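Local coordinates for hydrogenase (NiFe) small subunit HydA (Allochromatium vinosum, PDB 3MYR), which probably carries electrons, through its iron-sulfur clusters, between the large subunit of a [NiFe] hydrogenase that oxidises H2 and an acceptor, at residues 7-12 against 70-75; 107-112 against 139-144; 197-202 against 213-218. All blocks are in the same frame, centred on the assembly; numbering follows the deposited sequence.

Contact 1: 7-12 against 70-75; sequences IWLSFQ and VIVDGS
W8 and I71 belong to two neighbouring parallel strands, 7-10 and 70-73, paired in the core sheet of the domain that holds a [4Fe-4S] cluster. The strand axes run 4.7 Å apart at 19°. The backbones alternate as donor and acceptor: I71 N binds I7 O, L9 N binds I71 O, D73 N binds L9 O and F11 N binds D73 O. On one face of the sheet, I71 CG2 sits over the six-membered ring of W8, 3.7 Å from its centroid. The W8 ring reaches across because CG is anti to the backbone N (chi1 -170°). Its NE1 lies 3.6 Å from D73 CB, and the ring and carboxylate planes are nearly perpendicular. On the face of I7, L9, V70 and V72, L9 CD1 meets V70 CG1 at 3.7 Å. F11 lies just past the strand, with CD2 on V72 CG1. Past the parallel pairing, Q12 and S75 form a single antiparallel hydrogen-bonded pair, Q12 N to S75 O. S75 OG gives its proton to Q12 OE1 at 2.7 Å, from above the amide's carbonyl plane. G74 lies where the strand is interrupted; a CB there would clash with Q12 N. D73 lines the cluster pocket. Helix 16-23 packs on W8 and D73, and W8 stacks on H42. Helix 50-63 packs on I7 and L9, helix 93-101 on L9 and F11, and strand 106-110 continues the sheet beyond V70.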
loop_
_atom_site.group_PDB
_atom_site.type_symbol
_atom_site.label_atom_id
_atom_site.label_comp_id
_atom_site.label_asym_id
_atom_site.label_seq_id
_atom_site.Cartn_x
_atom_site.Cartn_y
_atom_site.Cartn_z
ATOM N N ILE A 7 8.037 -19.276 -6.523
ATOM C CA ILE A 7 6.840 -19.177 -5.746
ATOM C C ILE A 7 7.055 -18.087 -4.682
ATOM O O ILE A 7 8.034 -18.156 -3.909
ATOM C CB ILE A 7 6.530 -20.475 -5.028
ATOM C CG1 ILE A 7 6.109 -21.534 -6.096
ATOM C CG2 ILE A 7 5.251 -20.261 -4.092
ATOM C CD1 ILE A 7 5.950 -22.958 -5.491
ATOM N N TRP A 8 6.170 -17.078 -4.683
ATOM C CA TRP A 8 6.279 -15.927 -3.803
ATOM C C TRP A 8 5.255 -16.107 -2.679
ATOM O O TRP A 8 4.030 -16.118 -2.948
ATOM C CB TRP A 8 6.033 -14.624 -4.581
ATOM C CG TRP A 8 6.374 -13.425 -3.735
ATOM C CD1 TRP A 8 5.673 -12.967 -2.625
ATOM C CD2 TRP A 8 7.473 -12.519 -3.907
ATOM N NE1 TRP A 8 6.234 -11.797 -2.163
ATOM C CE2 TRP A 8 7.352 -11.520 -2.910
ATOM C CE3 TRP A 8 8.516 -12.403 -4.866
ATOM C CZ2 TRP A 8 8.232 -10.428 -2.836
ATOM C CZ3 TRP A 8 9.423 -11.383 -4.723
ATOM C CH2 TRP A 8 9.252 -10.384 -3.728
ATOM N N LEU A 9 5.721 -16.301 -1.438
ATOM C CA LEU A 9 4.779 -16.446 -0.295
ATOM C C LEU A 9 4.720 -15.144 0.439
ATOM O O LEU A 9 5.786 -14.569 0.806
ATOM C CB LEU A 9 5.264 -17.541 0.674
ATOM C CG LEU A 9 5.466 -18.949 0.052
ATOM C CD1 LEU A 9 6.050 -19.943 1.069
ATOM C CD2 LEU A 9 4.091 -19.354 -0.451
ATOM N N SER A 10 3.512 -14.657 0.704
ATOM C CA SER A 10 3.335 -13.375 1.429
ATOM C C SER A 10 2.697 -13.668 2.780
ATOM O O SER A 10 1.581 -14.189 2.820
ATOM C CB SER A 10 2.387 -12.461 0.602
ATOM O OG SER A 10 3.002 -12.208 -0.634
ATOM N N PHE A 11 3.367 -13.373 3.885
ATOM C CA PHE A 11 2.803 -13.813 5.187
ATOM C C PHE A 11 2.439 -12.576 6.052
ATOM O O PHE A 11 1.576 -11.764 5.625
ATOM C CB PHE A 11 3.839 -14.761 5.843
ATOM C CG PHE A 11 3.966 -16.121 5.128
ATOM C CD1 PHE A 11 2.828 -16.803 4.692
ATOM C CD2 PHE A 11 5.200 -16.741 4.973
ATOM C CE1 PHE A 11 2.902 -18.112 4.167
ATOM C CE2 PHE A 11 5.301 -18.031 4.402
ATOM C CZ PHE A 11 4.151 -18.719 3.994
ATOM N N GLN A 12 3.208 -12.261 7.101
ATOM C CA GLN A 12 2.873 -11.028 7.857
ATOM C C GLN A 12 3.668 -9.866 7.270
ATOM O O GLN A 12 4.659 -9.364 7.885
ATOM C CB GLN A 12 3.193 -11.169 9.349
ATOM C CG GLN A 12 2.391 -12.292 10.049
ATOM C CD GLN A 12 2.830 -12.335 11.493
ATOM O OE1 GLN A 12 3.951 -12.740 11.774
ATOM N NE2 GLN A 12 1.947 -11.921 12.429
ATOM N N VAL A 70 11.729 -20.353 -3.650
ATOM C CA VAL A 70 10.655 -19.773 -2.879
ATOM C C VAL A 70 11.187 -18.388 -2.427
ATOM O O VAL A 70 12.327 -18.279 -1.962
ATOM C CB VAL A 70 10.285 -20.663 -1.651
ATOM C CG1 VAL A 70 9.221 -20.014 -0.772
ATOM C CG2 VAL A 70 9.763 -21.992 -2.158
ATOM N N ILE A 71 10.411 -17.330 -2.647
ATOM C CA ILE A 71 10.711 -16.033 -2.003
ATOM C C ILE A 71 9.641 -15.800 -0.932
ATOM O O ILE A 71 8.431 -16.114 -1.166
ATOM C CB ILE A 71 10.695 -14.928 -3.046
ATOM C CG1 ILE A 71 11.771 -15.287 -4.126
ATOM C CG2 ILE A 71 10.969 -13.576 -2.375
ATOM C CD1 ILE A 71 11.885 -14.293 -5.263
ATOM N N VAL A 72 10.071 -15.423 0.285
ATOM C CA VAL A 72 9.078 -15.208 1.372
ATOM C C VAL A 72 9.200 -13.746 1.784
ATOM O O VAL A 72 10.311 -13.242 2.045
ATOM C CB VAL A 72 9.385 -16.003 2.637
ATOM C CG1 VAL A 72 8.358 -15.692 3.737
ATOM C CG2 VAL A 72 9.463 -17.463 2.363
ATOM N N ASP A 73 8.048 -13.111 1.904
ATOM C CA ASP A 73 7.871 -11.735 2.307
ATOM C C ASP A 73 7.100 -11.820 3.660
ATOM O O ASP A 73 6.028 -12.431 3.701
ATOM C CB ASP A 73 6.934 -11.066 1.252
ATOM C CG ASP A 73 6.959 -9.618 1.374
ATOM O OD1 ASP A 73 7.673 -9.207 2.309
ATOM O OD2 ASP A 73 6.272 -8.876 0.648
ATOM N N GLY A 74 7.553 -11.125 4.729
ATOM C CA GLY A 74 6.795 -11.107 6.020
ATOM C C GLY A 74 7.282 -12.157 6.999
ATOM O O GLY A 74 7.815 -13.190 6.607
ATOM N N SER A 75 7.042 -11.924 8.279
ATOM C CA SER A 75 7.319 -12.891 9.337
ATOM C C SER A 75 6.195 -13.917 9.378
ATOM O O SER A 75 5.196 -13.795 8.675
ATOM C CB SER A 75 7.479 -12.166 10.698
ATOM O OG SER A 75 6.242 -11.490 10.955
#

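Contact 2: 107-112 against 139-144; sequences VIAVGT and KPVINV. With SF4 (iron/sulfur cluster), chain I.
V107 opens the pairing of strand 107-110 with strand 141-144. Its N binds P140 O at 2.9 Å, just before the second strand begins, and its O accepts I142 N. These are neighbouring parallel strands of the domain's central sheet, axes 4.6 Å apart, joined through helices including 111-116 and 132-135. V107 CG2 touches K139 CG at 4.0 Å, the two side chains crossing at about a right angle. The K139 chain then bends away, and its NZ binds E102 O. V107 CB also lies against V141 CG2.

I108 points to the other face, where it touches both I142 and V144. Its CG1 lies beside I142 CD1, both side chains running the same way. Its CG2 is anti to the backbone N (chi1 to CG1 -64°) and meets V144 CG2 at 3.8 Å.

A109 returns to the V107 face. Its N binds I142 O and its O takes V144 N. The methyl CB lies 3.4 Å from N143 OD1, while N143 ND2 is held by Y173 O.

V110 adds a CA-H...O contact to V144 O. The same oxygen accepts G111 N at 2.7 Å, with the donor tilted 35° from the carbonyl plane. Here the strand gives way to helix 111-116, and its end leads straight to the cluster. A CB on G111 would be crowded by an iron of the [4Fe-4S] cluster. T112 N lies 3.3 Å from cluster atom S4, and T112 OG1 is tied to G146 N and C250 O.

Helix 132-135 covers V107, A109 and V141. Helix 111-116 packs on A109 and N143, and helix 151-164 lies over V110 and V144. Strand 69-77 flanks strand 106-110 on the side away from strand 141-144.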
loop_
_atom_site.group_PDB
_atom_site.type_symbol
_atom_site.label_atom_id
_atom_site.label_comp_id
_atom_site.label_asym_id
_atom_site.label_seq_id
_atom_site.Cartn_x
_atom_site.Cartn_y
_atom_site.Cartn_z
ATOM N N VAL A 107 15.578 -20.766 -0.753
ATOM C CA VAL A 107 14.581 -19.830 -0.236
ATOM C C VAL A 107 15.270 -18.459 -0.047
ATOM O O VAL A 107 16.346 -18.353 0.547
ATOM C CB VAL A 107 14.054 -20.280 1.177
ATOM C CG1 VAL A 107 12.902 -19.394 1.640
ATOM C CG2 VAL A 107 13.603 -21.733 1.141
ATOM N N ILE A 108 14.631 -17.410 -0.532
ATOM C CA ILE A 108 15.101 -16.070 -0.255
ATOM C C ILE A 108 14.107 -15.443 0.656
ATOM O O ILE A 108 12.907 -15.399 0.349
ATOM C CB ILE A 108 15.105 -15.234 -1.544
ATOM C CG1 ILE A 108 16.102 -15.842 -2.529
ATOM C CG2 ILE A 108 15.450 -13.766 -1.233
ATOM C CD1 ILE A 108 16.078 -15.102 -3.914
ATOM N N ALA A 109 14.602 -14.993 1.809
ATOM C CA ALA A 109 13.801 -14.197 2.702
ATOM C C ALA A 109 14.047 -12.721 2.346
ATOM O O ALA A 109 15.109 -12.159 2.637
ATOM C CB ALA A 109 14.223 -14.495 4.203
ATOM N N VAL A 110 13.062 -12.093 1.742
ATOM C CA VAL A 110 13.181 -10.691 1.324
ATOM C C VAL A 110 12.562 -9.810 2.394
ATOM O O VAL A 110 11.429 -10.062 2.874
ATOM C CB VAL A 110 12.520 -10.497 -0.078
ATOM C CG1 VAL A 110 11.012 -10.703 0.076
ATOM C CG2 VAL A 110 12.641 -9.006 -0.513
ATOM N N GLY A 111 13.292 -8.775 2.805
ATOM C CA GLY A 111 12.749 -7.846 3.825
ATOM C C GLY A 111 13.222 -8.276 5.219
ATOM O O GLY A 111 13.416 -9.482 5.504
ATOM N N THR A 112 13.391 -7.305 6.083
ATOM C CA THR A 112 13.785 -7.549 7.452
ATOM C C THR A 112 12.759 -8.423 8.253
ATOM O O THR A 112 13.162 -9.164 9.140
ATOM C CB THR A 112 14.037 -6.189 8.181
ATOM O OG1 THR A 112 15.063 -5.504 7.477
ATOM C CG2 THR A 112 14.527 -6.386 9.661
ATOM N N LYS A 139 17.574 -26.114 4.436
ATOM C CA LYS A 139 17.447 -25.517 3.135
ATOM C C LYS A 139 18.405 -24.344 3.023
ATOM O O LYS A 139 18.592 -23.637 3.967
ATOM C CB LYS A 139 16.075 -24.922 3.043
ATOM C CG LYS A 139 15.417 -25.213 1.829
ATOM C CD LYS A 139 14.865 -26.674 1.865
ATOM C CE LYS A 139 15.120 -27.187 0.529
ATOM N NZ LYS A 139 14.453 -28.461 0.243
ATOM N N PRO A 140 18.944 -24.076 1.818
ATOM C CA PRO A 140 19.711 -22.859 1.707
ATOM C C PRO A 140 18.746 -21.657 1.807
ATOM O O PRO A 140 17.712 -21.617 1.078
ATOM C CB PRO A 140 20.275 -22.919 0.262
ATOM C CG PRO A 140 20.237 -24.408 -0.108
ATOM C CD PRO A 140 18.942 -24.871 0.591
ATOM N N VAL A 141 19.078 -20.699 2.671
ATOM C CA VAL A 141 18.245 -19.506 2.854
ATOM C C VAL A 141 19.118 -18.283 2.582
ATOM O O VAL A 141 20.181 -18.104 3.163
ATOM C CB VAL A 141 17.566 -19.427 4.293
ATOM C CG1 VAL A 141 16.858 -17.989 4.496
ATOM C CG2 VAL A 141 16.482 -20.536 4.470
ATOM N N ILE A 142 18.653 -17.374 1.781
ATOM C CA ILE A 142 19.448 -16.154 1.559
ATOM C C ILE A 142 18.637 -15.019 2.158
ATOM O O ILE A 142 17.488 -14.860 1.789
ATOM C CB ILE A 142 19.595 -15.849 0.056
ATOM C CG1 ILE A 142 20.364 -16.954 -0.649
ATOM C CG2 ILE A 142 20.353 -14.538 -0.169
ATOM C CD1 ILE A 142 20.152 -16.738 -2.188
ATOM N N ASN A 143 19.203 -14.227 3.060
ATOM C CA ASN A 143 18.476 -13.093 3.652
ATOM C C ASN A 143 18.756 -11.824 2.897
ATOM O O ASN A 143 19.925 -11.485 2.672
ATOM C CB ASN A 143 18.956 -12.926 5.080
ATOM C CG ASN A 143 18.404 -14.041 5.984
ATOM O OD1 ASN A 143 17.312 -14.537 5.717
ATOM N ND2 ASN A 143 19.151 -14.450 6.986
ATOM N N VAL A 144 17.709 -11.128 2.472
ATOM C CA VAL A 144 17.871 -9.911 1.716
ATOM C C VAL A 144 17.058 -8.845 2.486
ATOM O O VAL A 144 15.915 -8.541 2.135
ATOM C CB VAL A 144 17.378 -10.086 0.220
ATOM C CG1 VAL A 144 17.552 -8.719 -0.631
ATOM C CG2 VAL A 144 18.173 -11.231 -0.481
HETATM FE FE1 SF4 I . 9.414 -3.631 5.898
HETATM FE FE2 SF4 I . 9.200 -5.536 3.869
HETATM FE FE3 SF4 I . 8.590 -6.188 6.549
HETATM FE FE4 SF4 I . 7.052 -4.327 4.786
HETATM S S1 SF4 I . 7.307 -6.741 4.650
HETATM S S2 SF4 I . 7.511 -4.261 6.983
HETATM S S3 SF4 I . 8.797 -3.233 3.808
HETATM S S4 SF4 I . 10.602 -5.546 5.749
#

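Contact 3: 197-202 against 213-218; sequences GLFAES and CLYRLG. With SF4 (iron/sulfur cluster), chain J.
C213 ties the loop 197-202 to a second [4Fe-4S] cluster. Its N binds L198 O and its O accepts A200 N at 2.9 Å, a single backbone bridge centred on F199. Its SG is bound to cluster iron FE2 at 2.2 Å. Chi1 of 173° turns SG anti to the backbone N, which also sets it at the edge of the F199 ring. C213 CB touches F199 CD1 at 3.7 Å.

L214 sends CD2 back to A200 CB at 3.8 Å, while its N lies near cluster atom S4. Y215 N donates to C213 SG. Y215 CB packs on F199 CE1, and the Y215 ring presents its edge to cluster atom S1.

R216 carries the outer part of the contact. Its chain bends at chi2 and chi3. CD lies over one face of the F199 ring, 3.9 Å from the centroid, and the guanidinium is folded back along it. The two planes are 21° apart, with NH1 near F199 CD2. NH2 then reaches E201 OE1 at 3.2 Å in a salt bridge. This bond is in the guanidinium plane but comes from above the carboxylate plane. An alanine in place of F199 is likely to open a gap beside C213 and Y215 and to set the R216 guanidinium free to turn away from E201. A water gives protons to A200 O and C213 O and accepts R216 N. L217 closes the segment's share, with CD1 against A200 CB.

The chemistry is consistent with a cluster ligand held in a defined position. H185, C188 and C219 are the cluster's other ligands. C213 is fixed by two backbone bonds, and its sulfur is met by an amide that would probably ease the negative charge of the thiolate.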
loop_
_atom_site.group_PDB
_atom_site.type_symbol
_atom_site.label_atom_id
_atom_site.label_comp_id
_atom_site.label_asym_id
_atom_site.label_seq_id
_atom_site.Cartn_x
_atom_site.Cartn_y
_atom_site.Cartn_z
ATOM N N GLY A 197 33.920 16.374 13.130
ATOM C CA GLY A 197 33.099 16.928 14.251
ATOM C C GLY A 197 32.046 17.945 13.739
ATOM O O GLY A 197 31.643 18.839 14.472
ATOM N N LEU A 198 31.614 17.818 12.483
ATOM C CA LEU A 198 30.557 18.668 11.930
ATOM C C LEU A 198 29.219 17.943 11.897
ATOM O O LEU A 198 29.052 16.918 11.214
ATOM C CB LEU A 198 30.956 19.195 10.533
ATOM C CG LEU A 198 32.277 19.962 10.477
ATOM C CD1 LEU A 198 32.758 20.171 9.038
ATOM C CD2 LEU A 198 32.024 21.277 11.070
ATOM N N PHE A 199 28.263 18.450 12.670
ATOM C CA PHE A 199 26.997 17.703 12.869
ATOM C C PHE A 199 25.777 18.631 12.674
ATOM O O PHE A 199 25.802 19.761 13.147
ATOM C CB PHE A 199 26.952 17.186 14.314
ATOM C CG PHE A 199 28.005 16.182 14.632
ATOM C CD1 PHE A 199 27.929 14.876 14.081
ATOM C CD2 PHE A 199 29.066 16.514 15.477
ATOM C CE1 PHE A 199 28.931 13.943 14.386
ATOM C CE2 PHE A 199 30.034 15.555 15.800
ATOM C CZ PHE A 199 29.952 14.279 15.233
ATOM N N ALA A 200 24.719 18.155 12.046
ATOM C CA ALA A 200 23.434 18.842 12.064
ATOM C C ALA A 200 22.807 18.756 13.495
ATOM O O ALA A 200 22.941 17.761 14.166
ATOM C CB ALA A 200 22.451 18.176 10.970
ATOM N N GLU A 201 22.162 19.814 13.971
ATOM C CA GLU A 201 21.490 19.747 15.262
ATOM C C GLU A 201 20.005 19.839 15.117
ATOM O O GLU A 201 19.324 19.718 16.079
ATOM C CB GLU A 201 22.053 20.834 16.204
ATOM C CG GLU A 201 23.569 20.640 16.236
ATOM C CD GLU A 201 24.197 21.082 17.530
ATOM O OE1 GLU A 201 24.345 20.180 18.419
ATOM O OE2 GLU A 201 24.517 22.307 17.649
ATOM N N SER A 202 19.514 20.018 13.892
ATOM C CA SER A 202 18.086 19.863 13.612
ATOM C C SER A 202 18.031 19.517 12.139
ATOM O O SER A 202 19.094 19.467 11.502
ATOM C CB SER A 202 17.318 21.174 13.894
ATOM O OG SER A 202 17.577 22.074 12.843
ATOM N N CYS A 213 27.047 15.715 9.299
ATOM C CA CYS A 213 26.641 14.403 9.755
ATOM C C CYS A 213 25.378 14.469 10.597
ATOM O O CYS A 213 25.181 15.410 11.385
ATOM C CB CYS A 213 27.811 13.776 10.521
ATOM S SG CYS A 213 27.428 12.229 11.321
ATOM N N LEU A 214 24.528 13.445 10.421
ATOM C CA LEU A 214 23.255 13.221 11.198
ATOM C C LEU A 214 23.314 12.375 12.487
ATOM O O LEU A 214 22.250 12.048 13.086
ATOM C CB LEU A 214 22.202 12.617 10.283
ATOM C CG LEU A 214 21.984 13.440 8.987
ATOM C CD1 LEU A 214 20.976 12.745 8.040
ATOM C CD2 LEU A 214 21.416 14.911 9.312
ATOM N N TYR A 215 24.535 12.079 12.927
ATOM C CA TYR A 215 24.778 11.216 14.068
ATOM C C TYR A 215 24.010 11.708 15.336
ATOM O O TYR A 215 23.359 10.903 16.035
ATOM C CB TYR A 215 26.285 11.176 14.389
ATOM C CG TYR A 215 26.562 10.353 15.640
ATOM C CD1 TYR A 215 26.709 10.948 16.887
ATOM C CD2 TYR A 215 26.612 8.997 15.573
ATOM C CE1 TYR A 215 26.952 10.179 18.030
ATOM C CE2 TYR A 215 26.818 8.234 16.702
ATOM C CZ TYR A 215 26.973 8.834 17.908
ATOM O OH TYR A 215 27.186 8.018 18.995
ATOM N N ARG A 216 24.038 13.031 15.572
ATOM C CA ARG A 216 23.375 13.596 16.726
ATOM C C ARG A 216 21.866 13.539 16.694
ATOM O O ARG A 216 21.216 13.605 17.750
ATOM C CB ARG A 216 23.968 15.012 17.010
ATOM C CG ARG A 216 25.114 14.717 17.912
ATOM C CD ARG A 216 26.426 15.323 17.842
ATOM N NE ARG A 216 26.364 16.688 18.173
ATOM C CZ ARG A 216 27.405 17.472 18.527
ATOM N NH1 ARG A 216 28.608 16.987 18.863
ATOM N NH2 ARG A 216 27.182 18.791 18.642
ATOM N N LEU A 217 21.296 13.387 15.504
ATOM C CA LEU A 217 19.893 13.144 15.357
ATOM C C LEU A 217 19.532 11.656 15.340
ATOM O O LEU A 217 18.426 11.337 15.001
ATOM C CB LEU A 217 19.415 13.776 14.007
ATOM C CG LEU A 217 19.639 15.312 14.039
ATOM C CD1 LEU A 217 19.469 16.022 12.653
ATOM C CD2 LEU A 217 18.768 15.983 15.142
ATOM N N GLY A 218 20.429 10.742 15.697
ATOM C CA GLY A 218 19.974 9.390 15.922
ATOM C C GLY A 218 20.455 8.418 14.835
ATOM O O GLY A 218 20.152 7.255 14.917
HETATM FE FE1 SF4 J . 26.584 9.242 7.498
HETATM FE FE2 SF4 J . 26.899 10.538 9.944
HETATM FE FE3 SF4 J . 25.004 8.591 9.621
HETATM FE FE4 SF4 J . 27.660 7.952 9.666
HETATM S S1 SF4 J . 26.414 8.824 11.354
HETATM S S2 SF4 J . 26.105 7.101 8.278
HETATM S S3 SF4 J . 28.546 9.761 8.548
HETATM S S4 SF4 J . 25.084 10.628 8.549
HETATM O O HOH W 1 23.937 15.249 13.821
#

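Contacts 1 and 2 belong to one sheet, their centres 10 Å apart. Strands 69-77 and 106-110 are neighbours there, with probable hydrogen bonds of 2.8 Å from V72 N to I108 O and from I108 N to V70 O. I71 CG2 also packs on V110 CG1. Both contacts reach the same [4Fe-4S] cluster, through D73 in contact 1 and through G111 and T112 in contact 2. Contact 3 lies apart, its centre about 37 Å from that of contact 1 and about 34 Å from that of contact 2, and serves the other [4Fe-4S] cluster. The [3Fe-4S] cluster lies about 11 Å from G111 and about 9 Å from the L214 side chain, consistent with an electron relay.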